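Side-chain contacts in FKBP-type peptidyl-prolyl cis-trans isomerase 3 (Arabidopsis thaliana, PDB 1U79), which catalyses the cis-trans isomerisation of proline peptide bonds in the chloroplast thylakoid lumen and regulates the accumulation of the Rieske protein: residues A35-K40 and V46-Y51; L57-R60 and G64-I67. One frame throughout, in Å; residues are numbered along the deposited sequence.

How the contacts relate
Both contacts belong to the FKBP-type peptidyl-prolyl isomerase domain, and their centres lie about 14 Å apart. Contact 1 comes first in the chain and contact 2 follows. Contact 1 is the hairpin of strands 32-40 and 46-49, with the start of helix 50-53. Contact 2 joins strand 57-60 to the loop that leads into helix 68-75. Strands 46-49 and 57-60 pair with successive parts of one edge of strand 32-40; strand 119-128 pairs with the other edge. A probable L57 N to A35 O hydrogen bond, 2.8 Å, and Y37-L57 packing tie the contacts. W70 of helix 68-75 meets both; in related FKBPs this tryptophan floors the substrate pocket, and probably does here.

Contact 1 of 2, residues A35-K40 and V46-Y51; sequences AHYVGK and VFDSSY
Y37 and D48 meet through a hydrogen bond from Y37 OH to D48 OD2, 2.7 Å long. The hydroxyl reaches the carboxylate from above its plane, and the ring and carboxylate planes stand 78° apart. The Y37 side chain starts between its backbone N and carbonyl carbon (chi1 68°), which brings the ring over the 46-51 backbone. S50 N then lies above the centre of one ring face, while its N-H is given to Y37 O.

S50 OG takes part in two hydrogen bonds with strand 35-40. Y37 N donates to S50 OG at 2.8 Å. H36 ND1 also bonds S50 OG at 2.8 Å, at the imidazole edge and in its plane. The H36 ring forms an offset stack with Y51, with planes only 9° apart. The edge of the Y51 ring touches V38 CG2. V38 and K40 both pack on V46, on the same sheet face.

The backbones pair antiparallel. G39 N donates to D48 O at 2.7 Å, and F47 N donates to G39 O at 2.9 Å. The register slips by one residue here: G39 is opposite the pair F47 and D48, a classic beta bulge. The F47 ring lies over G39, with G39 CA 4.1 Å from the ring centroid in a CH-pi contact.

Further out, R53 forms a salt bridge with D48 OD1 and probably helps to fix the carboxylate that holds Y37. S49, at the N-cap of helix 50-53, bonds N52 N through OG. W70 of helix 68-75 meets the Y37 ring edge-to-face. Strand 119-128 runs beside strand 32-40 and supplies F121, which touches both Y37 and F47.

Contact 2 of 2, residues L57-R60 and G64-I67; sequences LTFR and GEVI
R60 and E65 have the nearest CA atoms across this contact, 6.6 Å apart, where strand 57-60 faces a loop segment without regular structure. R60 N donates to E65 OE1 at 2.7 Å, with an N-H...O angle of 158°. The amide meets this oxygen from above the carboxylate plane. The E65 chain is extended beyond CG (chi2 168°), which carries the carboxylate across to the strand. Its other oxygen, OE2, lies 3.1 Å from R60 CG. The guanidinium takes no part in this grip, for R60 NE is 5.0 Å from E65 OE2. A water adds a second bridge: it donates to R60 O at 2.7 Å and accepts from E65 N at 2.8 Å.

The two segments bracket the loop that joins strand 57-60 to helix 68-75 in the FKBP fold, with I67 at the N-cap position of the helix. V66 packs on the F59 ring. Its CG1 comes 3.7 Å from F59 CD1, and CG2 lies near F59 CE1. The two side chains cross at about a right angle. L57 CD2 touches V66 CG1 more loosely, at 4.4 Å. W70 and I74 of helix 68-75 also meet F59, and I33 of strand 32-40 packs on it.

Contact 1 of 2, residues A35-K40 and V46-Y51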
# COMPACT_ATOMS: atom_id res chain seq x y z
N ALA A 35 -2.32 0.76 -10.26
CA ALA A 35 -2.58 -0.25 -9.25
C ALA A 35 -4.01 -0.24 -8.77
O ALA A 35 -4.59 0.83 -8.53
CB ALA A 35 -1.64 -0.07 -8.06
N HIS A 36 -4.59 -1.42 -8.65
CA HIS A 36 -5.93 -1.55 -8.09
C HIS A 36 -5.64 -1.86 -6.63
O HIS A 36 -4.57 -2.40 -6.32
CB HIS A 36 -6.70 -2.68 -8.77
CG HIS A 36 -7.56 -2.22 -9.90
ND1 HIS A 36 -8.62 -1.35 -9.71
CD2 HIS A 36 -7.49 -2.46 -11.23
CE1 HIS A 36 -9.17 -1.09 -10.89
NE2 HIS A 36 -8.50 -1.74 -11.82
N TYR A 37 -6.56 -1.53 -5.74
CA TYR A 37 -6.32 -1.79 -4.33
C TYR A 37 -7.57 -1.71 -3.46
O TYR A 37 -8.57 -1.12 -3.84
CB TYR A 37 -5.31 -0.77 -3.77
CG TYR A 37 -5.84 0.65 -3.70
CD1 TYR A 37 -5.82 1.48 -4.83
CD2 TYR A 37 -6.43 1.14 -2.53
CE1 TYR A 37 -6.38 2.76 -4.79
CE2 TYR A 37 -7.00 2.41 -2.48
CZ TYR A 37 -6.97 3.22 -3.61
OH TYR A 37 -7.55 4.46 -3.57
N VAL A 38 -7.46 -2.32 -2.29
CA VAL A 38 -8.51 -2.31 -1.28
C VAL A 38 -7.77 -2.06 0.03
O VAL A 38 -6.87 -2.81 0.40
CB VAL A 38 -9.26 -3.65 -1.15
CG1 VAL A 38 -10.21 -3.58 0.06
CG2 VAL A 38 -10.07 -3.93 -2.42
N GLY A 39 -8.15 -0.98 0.70
CA GLY A 39 -7.51 -0.64 1.97
C GLY A 39 -8.51 -0.85 3.09
O GLY A 39 -9.64 -0.34 3.03
N LYS A 40 -8.09 -1.58 4.11
CA LYS A 40 -8.94 -1.87 5.26
C LYS A 40 -8.22 -1.62 6.57
O LYS A 40 -6.98 -1.68 6.65
CB LYS A 40 -9.37 -3.33 5.27
CG LYS A 40 -9.95 -3.90 4.00
CD LYS A 40 -10.15 -5.41 4.21
CE LYS A 40 -10.79 -6.09 3.01
NZ LYS A 40 -10.80 -7.57 3.21
N VAL A 46 -13.46 -1.46 5.29
CA VAL A 46 -12.82 -0.96 4.08
C VAL A 46 -12.93 0.56 4.08
O VAL A 46 -14.04 1.10 4.06
CB VAL A 46 -13.51 -1.49 2.79
CG1 VAL A 46 -12.87 -0.85 1.56
CG2 VAL A 46 -13.38 -3.00 2.71
N PHE A 47 -11.79 1.25 4.12
CA PHE A 47 -11.79 2.71 4.13
C PHE A 47 -11.59 3.32 2.76
O PHE A 47 -11.74 4.53 2.60
CB PHE A 47 -10.73 3.27 5.11
CG PHE A 47 -9.30 2.88 4.77
CD1 PHE A 47 -8.62 3.50 3.72
CD2 PHE A 47 -8.64 1.91 5.52
CE1 PHE A 47 -7.29 3.15 3.42
CE2 PHE A 47 -7.32 1.54 5.22
CZ PHE A 47 -6.65 2.17 4.17
N ASP A 48 -11.23 2.50 1.77
CA ASP A 48 -11.00 3.00 0.43
C ASP A 48 -10.59 1.88 -0.51
O ASP A 48 -9.99 0.89 -0.07
CB ASP A 48 -9.91 4.08 0.45
CG ASP A 48 -9.66 4.70 -0.92
OD1 ASP A 48 -10.59 4.76 -1.75
OD2 ASP A 48 -8.52 5.15 -1.17
N SER A 49 -10.93 2.03 -1.78
CA SER A 49 -10.57 1.05 -2.79
C SER A 49 -10.68 1.67 -4.17
O SER A 49 -11.50 2.56 -4.40
CB SER A 49 -11.46 -0.20 -2.69
OG SER A 49 -12.72 -0.00 -3.29
N SER A 50 -9.84 1.20 -5.08
CA SER A 50 -9.85 1.69 -6.46
C SER A 50 -11.18 1.30 -7.08
O SER A 50 -11.76 2.05 -7.88
CB SER A 50 -8.72 1.04 -7.25
OG SER A 50 -8.75 -0.37 -7.08
N TYR A 51 -11.66 0.11 -6.71
CA TYR A 51 -12.93 -0.42 -7.21
C TYR A 51 -14.09 0.52 -6.89
O TYR A 51 -14.96 0.73 -7.73
CB TYR A 51 -13.17 -1.80 -6.60
CG TYR A 51 -12.08 -2.79 -6.96
CD1 TYR A 51 -11.98 -3.28 -8.25
CD2 TYR A 51 -11.11 -3.16 -6.03
CE1 TYR A 51 -10.93 -4.12 -8.63
CE2 TYR A 51 -10.05 -4.00 -6.39
CZ TYR A 51 -9.97 -4.47 -7.70
OH TYR A 51 -8.94 -5.29 -8.08

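Contact 2 of 2, residues L57-R60 and G64-I67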
# COMPACT_ATOMS: atom_id res chain seq x y z
N LEU A 57 -5.54 3.28 -9.49
CA LEU A 57 -4.87 4.51 -9.13
C LEU A 57 -3.65 4.65 -10.02
O LEU A 57 -2.84 3.73 -10.11
CB LEU A 57 -4.45 4.47 -7.66
CG LEU A 57 -3.76 5.73 -7.13
CD1 LEU A 57 -4.80 6.85 -7.03
CD2 LEU A 57 -3.12 5.46 -5.77
N THR A 58 -3.54 5.79 -10.70
CA THR A 58 -2.38 6.04 -11.55
C THR A 58 -1.51 7.04 -10.80
O THR A 58 -1.97 8.12 -10.44
CB THR A 58 -2.81 6.59 -12.93
OG1 THR A 58 -3.54 5.58 -13.65
CG2 THR A 58 -1.59 7.00 -13.75
N PHE A 59 -0.26 6.67 -10.52
CA PHE A 59 0.64 7.54 -9.76
C PHE A 59 2.09 7.14 -9.97
O PHE A 59 2.36 6.04 -10.46
CB PHE A 59 0.31 7.44 -8.26
CG PHE A 59 0.58 6.06 -7.68
CD1 PHE A 59 1.64 5.85 -6.81
CD2 PHE A 59 -0.24 4.98 -8.01
CE1 PHE A 59 1.90 4.58 -6.28
CE2 PHE A 59 0.01 3.70 -7.49
CZ PHE A 59 1.08 3.51 -6.61
N ARG A 60 3.04 8.02 -9.64
CA ARG A 60 4.44 7.60 -9.77
C ARG A 60 4.89 7.03 -8.46
O ARG A 60 4.56 7.53 -7.39
CB ARG A 60 5.44 8.69 -10.17
CG ARG A 60 5.03 10.11 -10.24
CD ARG A 60 5.84 10.68 -11.40
NE ARG A 60 5.42 9.93 -12.57
CZ ARG A 60 6.21 9.55 -13.57
NH1 ARG A 60 7.49 9.85 -13.58
NH2 ARG A 60 5.69 8.83 -14.55
N GLY A 64 7.18 9.97 -3.12
CA GLY A 64 6.32 10.59 -2.12
C GLY A 64 4.96 11.06 -2.60
O GLY A 64 4.43 12.04 -2.08
N GLU A 65 4.39 10.38 -3.58
CA GLU A 65 3.09 10.76 -4.10
C GLU A 65 2.03 10.02 -3.31
O GLU A 65 0.84 10.34 -3.38
CB GLU A 65 3.00 10.39 -5.58
CG GLU A 65 2.31 11.42 -6.43
CD GLU A 65 2.50 11.15 -7.91
OE1 GLU A 65 1.96 10.14 -8.40
OE2 GLU A 65 3.20 11.94 -8.57
N VAL A 66 2.48 9.04 -2.53
CA VAL A 66 1.60 8.22 -1.70
C VAL A 66 2.28 7.99 -0.35
O VAL A 66 3.44 8.35 -0.17
CB VAL A 66 1.35 6.86 -2.36
CG1 VAL A 66 0.40 7.00 -3.54
CG2 VAL A 66 2.67 6.27 -2.82
N ILE A 67 1.56 7.39 0.60
CA ILE A 67 2.18 7.14 1.90
C ILE A 67 3.46 6.33 1.75
O ILE A 67 3.60 5.51 0.83
CB ILE A 67 1.21 6.42 2.87
CG1 ILE A 67 0.65 5.15 2.23
CG2 ILE A 67 0.07 7.37 3.25
CD1 ILE A 67 -0.27 4.37 3.19
O HOH W 1 5.30 8.00 -4.82